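Local coordinates for protein tyrosine--tRNA ligase (Pyrococcus horikoshii, PDB 2CYC) that probably catalyses, as a homodimer, the ATP-dependent activation of tyrosine to Tyr-AMP and its transfer to the acceptor end of tRNA(Tyr), at residues P33-I38 and K67-L72; T151-Q156 and I167-Q172; C279-V284 and L334-L339. One frame throughout, in Å; residues are numbered along the deposited sequence.

Interaction 1 (P33-I38 and K67-L72); sequences PLQHYI and KTRVFL. With TYR (tyrosine), chain C.
Tyr37 and Arg69 face each other at the closest backbone approach, where strands 36-38 and 69-72 run parallel with a strong twist, their short axes inclined by 36°. Four backbone hydrogen bonds join the segments: Lys67 N gives to Leu34 O, His36 N to Lys67 O, Ile38 N to Arg69 O and Phe71 N to Ile38 O. Between the second and third of these a side chain takes the acceptor's place: Arg69 N donates to His36 ND1 at 3.0 Å; the bond is nearly straight and lies close to the ring plane, with Thr68 CG2 over a face of the same imidazole. NE2 of His36 meets ND1 of His185, so both ring nitrogens are engaged. Tyr37 CA also brings its hydrogen to Arg69 O, 3.1 Å away.

On the pocket side Tyr37 turns the edge of its ring toward the face of Phe71 in an offset edge-to-face pair, planes 67° apart, with Tyr37 CD1 3.6 Å from Phe71 CB. Phe71 reaches this place with CG anti to its backbone N (chi1 -172°). The Arg69 guanidinium leads elsewhere, to Glu117 on the next strand and to Gln179.

The strands are the two of a beta-alpha-beta unit, joined through helix 48-63, in the class I Rossmann-type domain. Tyr37 OH lies 2.8 Å from OH of the bound tyrosine, the ligand oxygen sitting at the edge of the Tyr37 ring, near its plane, and Phe71 CE2 comes within 3.6 Å of that same oxygen. With Asp175 also bonded to the ligand, a hydroxyl contact beside an aromatic wall is consistent with a pocket end suited to a phenol hydroxyl.

Interaction 2 (T151-Q156 and I167-Q172); sequences TIMGRQ and IYPMMQ. With TYR (tyrosine), chain C.
Met153 lies along one face of the Tyr168 ring, and this is the tight part of the contact. Its CB and SD both stand over the ring, the sulfur 4.1 Å from the centroid of Tyr168 and 23° off the ring normal, a Met-aromatic contact joined by a CH-pi contact from CB. The two side chains run antiparallel over one another: CB of Met153 lies nearest the phenol end of the ring, while its methyl CE reaches back to Tyr168 CB at 3.7 Å and touches the Pro169 ring at CG. A bend at the last torsion of Met153 (chi3 93°) turns the methyl to the proline.

Beside it Ile152 extends CD1 between Pro169 and Gln172, 4.0 Å from Pro169 CB and 3.5 Å from Gln172 OE1. No hydrogen bond crosses the two segments; dispersion and shape hold them. Beyond Met153 the loop leaves the helix: Gly154, at positive phi and exposed, is followed by Arg155, which turns to Asn80, and by exposed Gln156, so the packing is confined to 152-153, and from Gly154 the chain runs off without touching 167-172.

The polar tips work on the ligand. The amino nitrogen of the bound tyrosine donates to Tyr168 OH at 2.8 Å, at the edge of that ring, and to Gln172 OE1 at 2.9 Å. Glu41 also bonds Tyr168 OH, and Gln190 holds NE2 of Gln172. Met153 thus backs the ring whose hydroxyl meets the ligand. Helix 164-178, carrying Tyr168, Gln172 and Asp175, walls the amino-acid pocket of this class I tyrosyl-tRNA synthetase.

Interaction 3 (C279-V284 and L334-L339); sequences CPAREV and LHPLDL
Cys279 carries SG anti to its backbone N (chi1 -178°), which sets the sulfur against the Pro336 ring, 3.9 Å from CB, while the carbonyl of the same cysteine approaches the ring at CG. That carbonyl contact is the shortest across the two segments, Cys279 O to Pro336 CG at 3.2 Å. Ala281 closes on the ring from further along the loop, its CA 3.7 Å from Pro336 CG and its methyl CB near CD. One proline ring is therefore touched by a sulfur, a carbonyl oxygen and an alanine, and it carries the largest share of the contact. Leu339, one turn later, adds a looser touch of CD2 on the sulfur.

The loop makes a type II beta turn from Pro280 to Glu283, closed by Glu283 N on Pro280 O. On the other side His335 is the N-cap of helix 336-350: its ND1 accepts from Leu337 N at 3.0 Å in a nearly straight bond close to the imidazole plane, while Pro336, the first helical residue, turns its ring to the loop. No direct hydrogen bond crosses; a water bridges the two backbones instead, accepting from Arg282 N and donating to Leu334 O. An alanine here lacks CG and CD, which would probably strip Ala281 of its packing partner and open a gap between the loop and the helix start where Cys279 O now touches the ring.

Phe329 of helix 322-330 also touches Cys279 and Pro336, and Val289 of helix 288-297 meets Cys279 and Leu339. The contact thus sets the loop between helices 267-276 and 288-297 against the start of helix 336-350.

From the N terminus, interaction 1 comes first: it pairs strands 36-40 and 69-72 across the crossover through helix 48-63. Interaction 2 then closes the short loop leading from helix 143-148 into helix 164-178, and interaction 3 closes a longer excursion of 49 residues before helix 336-350. The three follow in series; none nests in or crosses another. Interactions 1 and 2 meet at the bound tyrosine, one at its phenol hydroxyl and the other at its amino group, joining the sheet to helix 164-178 across the pocket. Interaction 3 lies far from that site, its centre about 38 Å from that of interaction 1, and ties the loop between helices 267-276 and 288-297 to the start of helix 336-350.

Interaction 1 (P33-I38 and K67-L72)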
loop_
_atom_site.group_PDB
_atom_site.type_symbol
_atom_site.label_atom_id
_atom_site.label_comp_id
_atom_site.label_asym_id
_atom_site.label_seq_id
_atom_site.Cartn_x
_atom_site.Cartn_y
_atom_site.Cartn_z
ATOM N N PRO A 33 25.019 -4.389 -14.700
ATOM C CA PRO A 33 24.746 -5.683 -14.063
ATOM C C PRO A 33 23.559 -6.344 -14.755
ATOM O O PRO A 33 22.623 -5.665 -15.170
ATOM C CB PRO A 33 24.430 -5.301 -12.610
ATOM C CG PRO A 33 23.957 -3.870 -12.718
ATOM C CD PRO A 33 24.922 -3.290 -13.728
ATOM N N LEU A 34 23.610 -7.663 -14.892
ATOM C CA LEU A 34 22.543 -8.408 -15.548
ATOM C C LEU A 34 21.877 -9.352 -14.552
ATOM O O LEU A 34 22.293 -10.501 -14.382
ATOM C CB LEU A 34 23.103 -9.204 -16.740
ATOM C CG LEU A 34 23.760 -8.345 -17.829
ATOM C CD1 LEU A 34 24.431 -9.218 -18.879
ATOM C CD2 LEU A 34 22.709 -7.461 -18.458
ATOM N N GLN A 35 20.851 -8.847 -13.879
ATOM C CA GLN A 35 20.131 -9.645 -12.913
ATOM C C GLN A 35 18.718 -9.843 -13.421
ATOM O O GLN A 35 17.967 -8.885 -13.611
ATOM C CB GLN A 35 20.097 -8.950 -11.549
ATOM C CG GLN A 35 19.203 -9.640 -10.529
ATOM C CD GLN A 35 19.769 -10.964 -10.055
ATOM O OE1 GLN A 35 19.228 -12.046 -10.341
ATOM N NE2 GLN A 35 20.867 -10.887 -9.328
ATOM N N HIS A 36 18.369 -11.097 -13.651
ATOM C CA HIS A 36 17.045 -11.434 -14.116
ATOM C C HIS A 36 16.224 -11.948 -12.946
ATOM O O HIS A 36 16.746 -12.212 -11.859
ATOM C CB HIS A 36 17.127 -12.527 -15.205
ATOM C CG HIS A 36 15.973 -13.488 -15.200
ATOM N ND1 HIS A 36 15.764 -14.396 -14.183
ATOM C CD2 HIS A 36 14.973 -13.691 -16.094
ATOM C CE1 HIS A 36 14.691 -15.120 -14.453
ATOM N NE2 HIS A 36 14.192 -14.714 -15.607
ATOM N N TYR A 37 14.928 -12.063 -13.199
ATOM C CA TYR A 37 13.988 -12.637 -12.272
ATOM C C TYR A 37 12.662 -12.801 -12.991
ATOM O O TYR A 37 12.391 -12.145 -14.002
ATOM C CB TYR A 37 13.812 -11.758 -11.021
ATOM C CG TYR A 37 12.494 -11.002 -10.914
ATOM C CD1 TYR A 37 11.669 -11.149 -9.789
ATOM C CD2 TYR A 37 12.108 -10.080 -11.897
ATOM C CE1 TYR A 37 10.502 -10.385 -9.640
ATOM C CE2 TYR A 37 10.942 -9.315 -11.763
ATOM C CZ TYR A 37 10.153 -9.465 -10.633
ATOM O OH TYR A 37 9.057 -8.653 -10.471
ATOM N N ILE A 38 11.861 -13.717 -12.474
ATOM C CA ILE A 38 10.510 -13.936 -12.954
ATOM C C ILE A 38 9.789 -14.451 -11.715
ATOM O O ILE A 38 10.241 -15.397 -11.053
ATOM C CB ILE A 38 10.412 -14.931 -14.175
ATOM C CG1 ILE A 38 8.930 -15.158 -14.504
ATOM C CG2 ILE A 38 11.130 -16.255 -13.895
ATOM C CD1 ILE A 38 8.676 -15.808 -15.873
ATOM N N LYS A 67 22.378 -13.466 -14.887
ATOM C CA LYS A 67 22.129 -14.189 -13.633
ATOM C C LYS A 67 20.615 -14.328 -13.464
ATOM O O LYS A 67 19.901 -13.333 -13.332
ATOM C CB LYS A 67 22.714 -13.419 -12.443
ATOM C CG LYS A 67 22.684 -14.189 -11.122
ATOM C CD LYS A 67 23.612 -15.411 -11.151
ATOM C CE LYS A 67 23.646 -16.127 -9.798
ATOM N NZ LYS A 67 24.276 -17.486 -9.880
ATOM N N THR A 68 20.145 -15.565 -13.453
ATOM C CA THR A 68 18.727 -15.865 -13.370
ATOM C C THR A 68 18.183 -16.182 -11.983
ATOM O O THR A 68 18.868 -16.783 -11.143
ATOM C CB THR A 68 18.387 -17.021 -14.334
ATOM O OG1 THR A 68 19.101 -18.211 -13.952
ATOM C CG2 THR A 68 18.790 -16.632 -15.761
ATOM N N ARG A 69 16.929 -15.795 -11.760
ATOM C CA ARG A 69 16.284 -16.012 -10.464
ATOM C C ARG A 69 14.791 -16.281 -10.567
ATOM O O ARG A 69 14.091 -15.628 -11.344
ATOM C CB ARG A 69 16.497 -14.779 -9.569
ATOM C CG ARG A 69 15.711 -14.792 -8.248
ATOM C CD ARG A 69 15.957 -13.515 -7.463
ATOM N NE ARG A 69 17.387 -13.287 -7.251
ATOM C CZ ARG A 69 17.896 -12.256 -6.577
ATOM N NH1 ARG A 69 19.210 -12.137 -6.443
ATOM N NH2 ARG A 69 17.099 -11.346 -6.031
ATOM N N VAL A 70 14.315 -17.247 -9.781
ATOM C CA VAL A 70 12.891 -17.580 -9.715
ATOM C C VAL A 70 12.427 -16.977 -8.383
ATOM O O VAL A 70 12.988 -17.275 -7.324
ATOM C CB VAL A 70 12.652 -19.111 -9.706
ATOM C CG1 VAL A 70 11.209 -19.419 -9.283
ATOM C CG2 VAL A 70 12.937 -19.689 -11.094
ATOM N N PHE A 71 11.418 -16.114 -8.463
ATOM C CA PHE A 71 10.850 -15.401 -7.321
ATOM C C PHE A 71 9.498 -16.031 -6.958
ATOM O O PHE A 71 8.549 -15.980 -7.752
ATOM C CB PHE A 71 10.672 -13.931 -7.732
ATOM C CG PHE A 71 10.276 -13.001 -6.614
ATOM C CD1 PHE A 71 11.210 -12.596 -5.659
ATOM C CD2 PHE A 71 8.992 -12.449 -6.577
ATOM C CE1 PHE A 71 10.877 -11.649 -4.686
ATOM C CE2 PHE A 71 8.643 -11.498 -5.606
ATOM C CZ PHE A 71 9.594 -11.097 -4.659
ATOM N N LEU A 72 9.423 -16.624 -5.763
ATOM C CA LEU A 72 8.206 -17.279 -5.277
ATOM C C LEU A 72 7.414 -16.215 -4.506
ATOM O O LEU A 72 7.739 -15.879 -3.359
ATOM C CB LEU A 72 8.592 -18.456 -4.371
ATOM C CG LEU A 72 9.660 -19.386 -4.970
ATOM C CD1 LEU A 72 10.311 -20.250 -3.885
ATOM C CD2 LEU A 72 9.035 -20.256 -6.045
HETATM N N TYR C . 1.811 -11.279 -10.900
HETATM C CA TYR C . 2.542 -12.535 -11.246
HETATM C C TYR C . 1.563 -13.613 -11.707
HETATM O O TYR C . 0.339 -13.395 -11.576
HETATM C CB TYR C . 3.337 -13.037 -10.030
HETATM C CG TYR C . 4.440 -12.091 -9.595
HETATM C CD1 TYR C . 5.490 -11.769 -10.455
HETATM C CD2 TYR C . 4.435 -11.518 -8.320
HETATM C CE1 TYR C . 6.511 -10.889 -10.055
HETATM C CE2 TYR C . 5.448 -10.652 -7.911
HETATM C CZ TYR C . 6.479 -10.336 -8.779
HETATM O OH TYR C . 7.473 -9.465 -8.368
HETATM O OXT TYR C . 2.030 -14.664 -12.188
#

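Interaction 2 (T151-Q156 and I167-Q172)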
loop_
_atom_site.group_PDB
_atom_site.type_symbol
_atom_site.label_atom_id
_atom_site.label_comp_id
_atom_site.label_asym_id
_atom_site.label_seq_id
_atom_site.Cartn_x
_atom_site.Cartn_y
_atom_site.Cartn_z
ATOM N N THR A 151 -5.183 -6.321 -13.719
ATOM C CA THR A 151 -5.292 -7.508 -14.557
ATOM C C THR A 151 -4.067 -8.432 -14.457
ATOM O O THR A 151 -4.169 -9.622 -14.765
ATOM C CB THR A 151 -5.514 -7.120 -16.051
ATOM O OG1 THR A 151 -4.393 -6.362 -16.527
ATOM C CG2 THR A 151 -6.788 -6.280 -16.204
ATOM N N ILE A 152 -2.917 -7.903 -14.026
ATOM C CA ILE A 152 -1.728 -8.742 -13.923
ATOM C C ILE A 152 -1.932 -9.865 -12.909
ATOM O O ILE A 152 -1.200 -10.862 -12.927
ATOM C CB ILE A 152 -0.434 -7.938 -13.543
ATOM C CG1 ILE A 152 -0.554 -7.345 -12.137
ATOM C CG2 ILE A 152 -0.169 -6.845 -14.582
ATOM C CD1 ILE A 152 0.688 -6.553 -11.699
ATOM N N MET A 153 -2.918 -9.720 -12.026
ATOM C CA MET A 153 -3.160 -10.770 -11.046
ATOM C C MET A 153 -4.395 -11.584 -11.394
ATOM O O MET A 153 -4.947 -12.303 -10.555
ATOM C CB MET A 153 -3.238 -10.201 -9.622
ATOM C CG MET A 153 -4.463 -9.407 -9.252
ATOM S SD MET A 153 -4.158 -8.559 -7.643
ATOM C CE MET A 153 -3.594 -7.115 -8.235
ATOM N N GLY A 154 -4.801 -11.470 -12.657
ATOM C CA GLY A 154 -5.943 -12.208 -13.159
ATOM C C GLY A 154 -7.291 -11.699 -12.697
ATOM O O GLY A 154 -8.258 -12.452 -12.676
ATOM N N ARG A 155 -7.360 -10.424 -12.331
ATOM C CA ARG A 155 -8.611 -9.829 -11.869
ATOM C C ARG A 155 -8.999 -8.590 -12.645
ATOM O O ARG A 155 -8.197 -8.017 -13.387
ATOM C CB ARG A 155 -8.510 -9.431 -10.397
ATOM C CG ARG A 155 -8.473 -10.596 -9.462
ATOM C CD ARG A 155 -7.997 -10.184 -8.097
ATOM N NE ARG A 155 -7.775 -11.370 -7.288
ATOM C CZ ARG A 155 -8.744 -12.130 -6.796
ATOM N NH1 ARG A 155 -10.010 -11.815 -7.025
ATOM N NH2 ARG A 155 -8.445 -13.214 -6.091
ATOM N N GLN A 156 -10.249 -8.189 -12.451
ATOM C CA GLN A 156 -10.787 -6.991 -13.063
ATOM C C GLN A 156 -11.246 -6.143 -11.882
ATOM O O GLN A 156 -11.556 -6.679 -10.817
ATOM C CB GLN A 156 -11.973 -7.330 -13.971
ATOM C CG GLN A 156 -11.603 -8.122 -15.213
ATOM C CD GLN A 156 -10.439 -7.508 -15.984
ATOM O OE1 GLN A 156 -10.414 -6.302 -16.246
ATOM N NE2 GLN A 156 -9.474 -8.343 -16.359
ATOM N N ILE A 167 -2.469 -2.972 -3.587
ATOM C CA ILE A 167 -1.072 -2.822 -3.183
ATOM C C ILE A 167 -0.189 -3.780 -4.001
ATOM O O ILE A 167 0.942 -3.454 -4.368
ATOM C CB ILE A 167 -0.904 -3.112 -1.670
ATOM C CG1 ILE A 167 -1.728 -2.099 -0.862
ATOM C CG2 ILE A 167 0.583 -3.053 -1.277
ATOM C CD1 ILE A 167 -1.760 -2.388 0.625
ATOM N N TYR A 168 -0.727 -4.959 -4.294
ATOM C CA TYR A 168 -0.029 -6.000 -5.063
ATOM C C TYR A 168 0.784 -5.496 -6.279
ATOM O O TYR A 168 1.970 -5.802 -6.418
ATOM C CB TYR A 168 -1.069 -7.057 -5.497
ATOM C CG TYR A 168 -0.567 -8.273 -6.270
ATOM C CD1 TYR A 168 -0.915 -9.557 -5.860
ATOM C CD2 TYR A 168 0.165 -8.141 -7.453
ATOM C CE1 TYR A 168 -0.559 -10.680 -6.600
ATOM C CE2 TYR A 168 0.527 -9.263 -8.206
ATOM C CZ TYR A 168 0.159 -10.529 -7.770
ATOM O OH TYR A 168 0.509 -11.651 -8.494
ATOM N N PRO A 169 0.173 -4.706 -7.166
ATOM C CA PRO A 169 0.969 -4.252 -8.317
ATOM C C PRO A 169 2.174 -3.379 -7.940
ATOM O O PRO A 169 3.208 -3.412 -8.604
ATOM C CB PRO A 169 -0.054 -3.501 -9.174
ATOM C CG PRO A 169 -1.381 -4.148 -8.778
ATOM C CD PRO A 169 -1.221 -4.251 -7.282
ATOM N N MET A 170 2.036 -2.584 -6.887
ATOM C CA MET A 170 3.136 -1.734 -6.470
ATOM C C MET A 170 4.237 -2.602 -5.854
ATOM O O MET A 170 5.420 -2.265 -5.910
ATOM C CB MET A 170 2.631 -0.667 -5.487
ATOM C CG MET A 170 1.648 0.312 -6.138
ATOM S SD MET A 170 2.365 1.265 -7.516
ATOM C CE MET A 170 1.969 0.208 -8.955
ATOM N N MET A 171 3.843 -3.729 -5.275
ATOM C CA MET A 171 4.815 -4.651 -4.700
ATOM C C MET A 171 5.592 -5.329 -5.837
ATOM O O MET A 171 6.796 -5.562 -5.719
ATOM C CB MET A 171 4.106 -5.718 -3.857
ATOM C CG MET A 171 3.581 -5.228 -2.516
ATOM S SD MET A 171 2.455 -6.441 -1.778
ATOM C CE MET A 171 3.593 -7.846 -1.515
ATOM N N GLN A 172 4.905 -5.638 -6.936
ATOM C CA GLN A 172 5.560 -6.295 -8.068
ATOM C C GLN A 172 6.608 -5.366 -8.661
ATOM O O GLN A 172 7.705 -5.808 -9.018
ATOM C CB GLN A 172 4.548 -6.703 -9.157
ATOM C CG GLN A 172 5.184 -7.507 -10.329
ATOM C CD GLN A 172 4.187 -8.396 -11.067
ATOM O OE1 GLN A 172 3.135 -8.733 -10.527
ATOM N NE2 GLN A 172 4.528 -8.805 -12.298
HETATM N N TYR C . 1.811 -11.279 -10.900
HETATM C CA TYR C . 2.542 -12.535 -11.246
HETATM C C TYR C . 1.563 -13.613 -11.707
HETATM O O TYR C . 0.339 -13.395 -11.576
HETATM C CB TYR C . 3.337 -13.037 -10.030
HETATM C CG TYR C . 4.440 -12.091 -9.595
HETATM C CD1 TYR C . 5.490 -11.769 -10.455
HETATM C CD2 TYR C . 4.435 -11.518 -8.320
HETATM C CE1 TYR C . 6.511 -10.889 -10.055
HETATM C CE2 TYR C . 5.448 -10.652 -7.911
HETATM C CZ TYR C . 6.479 -10.336 -8.779
HETATM O OH TYR C . 7.473 -9.465 -8.368
HETATM O OXT TYR C . 2.030 -14.664 -12.188
#

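Interaction 3 (C279-V284 and L334-L339)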
loop_
_atom_site.group_PDB
_atom_site.type_symbol
_atom_site.label_atom_id
_atom_site.label_comp_id
_atom_site.label_asym_id
_atom_site.label_seq_id
_atom_site.Cartn_x
_atom_site.Cartn_y
_atom_site.Cartn_z
ATOM N N CYS A 279 -8.521 -28.587 -32.224
ATOM C CA CYS A 279 -7.558 -28.547 -33.321
ATOM C C CYS A 279 -8.292 -28.829 -34.633
ATOM O O CYS A 279 -8.152 -29.913 -35.216
ATOM C CB CYS A 279 -6.480 -29.606 -33.078
ATOM S SG CYS A 279 -5.152 -29.698 -34.306
ATOM N N PRO A 280 -9.090 -27.856 -35.108
ATOM C CA PRO A 280 -9.862 -27.978 -36.351
ATOM C C PRO A 280 -8.967 -28.201 -37.546
ATOM O O PRO A 280 -7.938 -27.540 -37.698
ATOM C CB PRO A 280 -10.595 -26.638 -36.451
ATOM C CG PRO A 280 -10.671 -26.174 -35.037
ATOM C CD PRO A 280 -9.316 -26.544 -34.483
ATOM N N ALA A 281 -9.364 -29.130 -38.404
ATOM C CA ALA A 281 -8.591 -29.428 -39.597
ATOM C C ALA A 281 -8.374 -28.148 -40.407
ATOM O O ALA A 281 -9.306 -27.360 -40.605
ATOM C CB ALA A 281 -9.321 -30.480 -40.445
ATOM N N ARG A 282 -7.138 -27.953 -40.861
ATOM C CA ARG A 282 -6.736 -26.794 -41.666
ATOM C C ARG A 282 -6.795 -25.437 -40.969
ATOM O O ARG A 282 -6.369 -24.434 -41.541
ATOM C CB ARG A 282 -7.559 -26.723 -42.957
ATOM C CG ARG A 282 -7.494 -27.978 -43.798
ATOM C CD ARG A 282 -7.994 -27.723 -45.208
ATOM N NE ARG A 282 -7.928 -28.933 -46.017
ATOM C CZ ARG A 282 -8.103 -28.969 -47.335
ATOM N NH1 ARG A 282 -8.354 -27.851 -48.007
ATOM N NH2 ARG A 282 -8.032 -30.128 -47.981
ATOM N N GLU A 283 -7.320 -25.391 -39.748
ATOM C CA GLU A 283 -7.400 -24.125 -39.021
ATOM C C GLU A 283 -6.017 -23.755 -38.484
ATOM O O GLU A 283 -5.409 -24.527 -37.740
ATOM C CB GLU A 283 -8.401 -24.247 -37.867
ATOM C CG GLU A 283 -8.531 -23.011 -36.975
ATOM C CD GLU A 283 -8.877 -21.737 -37.737
ATOM O OE1 GLU A 283 -9.676 -21.795 -38.692
ATOM O OE2 GLU A 283 -8.357 -20.665 -37.365
ATOM N N VAL A 284 -5.516 -22.585 -38.872
ATOM C CA VAL A 284 -4.204 -22.135 -38.416
ATOM C C VAL A 284 -4.230 -20.797 -37.689
ATOM O O VAL A 284 -3.203 -20.360 -37.184
ATOM C CB VAL A 284 -3.190 -22.022 -39.582
ATOM C CG1 VAL A 284 -2.967 -23.388 -40.219
ATOM C CG2 VAL A 284 -3.684 -21.008 -40.612
ATOM N N LEU A 334 -1.726 -32.631 -43.461
ATOM C CA LEU A 334 -1.406 -33.144 -42.125
ATOM C C LEU A 334 -2.705 -33.046 -41.335
ATOM O O LEU A 334 -3.196 -31.948 -41.069
ATOM C CB LEU A 334 -0.327 -32.295 -41.449
ATOM C CG LEU A 334 -0.058 -32.618 -39.978
ATOM C CD1 LEU A 334 0.411 -34.068 -39.851
ATOM C CD2 LEU A 334 0.980 -31.643 -39.414
ATOM N N HIS A 335 -3.262 -34.188 -40.961
ATOM C CA HIS A 335 -4.533 -34.193 -40.245
ATOM C C HIS A 335 -4.395 -34.152 -38.718
ATOM O O HIS A 335 -3.477 -34.732 -38.152
ATOM C CB HIS A 335 -5.338 -35.423 -40.679
ATOM C CG HIS A 335 -6.780 -35.379 -40.284
ATOM N ND1 HIS A 335 -7.206 -35.606 -38.992
ATOM C CD2 HIS A 335 -7.893 -35.105 -41.006
ATOM C CE1 HIS A 335 -8.520 -35.472 -38.935
ATOM N NE2 HIS A 335 -8.960 -35.167 -40.143
ATOM N N PRO A 336 -5.319 -33.457 -38.038
ATOM C CA PRO A 336 -5.303 -33.345 -36.577
ATOM C C PRO A 336 -5.114 -34.686 -35.862
ATOM O O PRO A 336 -4.454 -34.743 -34.828
ATOM C CB PRO A 336 -6.651 -32.717 -36.272
ATOM C CG PRO A 336 -6.837 -31.797 -37.428
ATOM C CD PRO A 336 -6.414 -32.652 -38.608
ATOM N N LEU A 337 -5.689 -35.761 -36.403
ATOM C CA LEU A 337 -5.547 -37.077 -35.772
ATOM C C LEU A 337 -4.075 -37.453 -35.600
ATOM O O LEU A 337 -3.656 -37.898 -34.532
ATOM C CB LEU A 337 -6.236 -38.168 -36.607
ATOM C CG LEU A 337 -7.770 -38.242 -36.609
ATOM C CD1 LEU A 337 -8.214 -39.175 -37.715
ATOM C CD2 LEU A 337 -8.282 -38.737 -35.257
ATOM N N ASP A 338 -3.293 -37.274 -36.656
ATOM C CA ASP A 338 -1.880 -37.627 -36.608
ATOM C C ASP A 338 -1.038 -36.599 -35.856
ATOM O O ASP A 338 -0.148 -36.968 -35.093
ATOM C CB ASP A 338 -1.365 -37.835 -38.030
ATOM C CG ASP A 338 -2.196 -38.864 -38.793
ATOM O OD1 ASP A 338 -2.356 -39.989 -38.276
ATOM O OD2 ASP A 338 -2.694 -38.552 -39.896
ATOM N N LEU A 339 -1.323 -35.316 -36.059
ATOM C CA LEU A 339 -0.586 -34.262 -35.361
ATOM C C LEU A 339 -0.757 -34.406 -33.841
ATOM O O LEU A 339 0.225 -34.385 -33.092
ATOM C CB LEU A 339 -1.071 -32.877 -35.796
ATOM C CG LEU A 339 -0.407 -31.698 -35.064
ATOM C CD1 LEU A 339 1.123 -31.740 -35.249
ATOM C CD2 LEU A 339 -0.978 -30.401 -35.600
HETATM O O HOH W 1 -5.050 -30.188 -41.514
#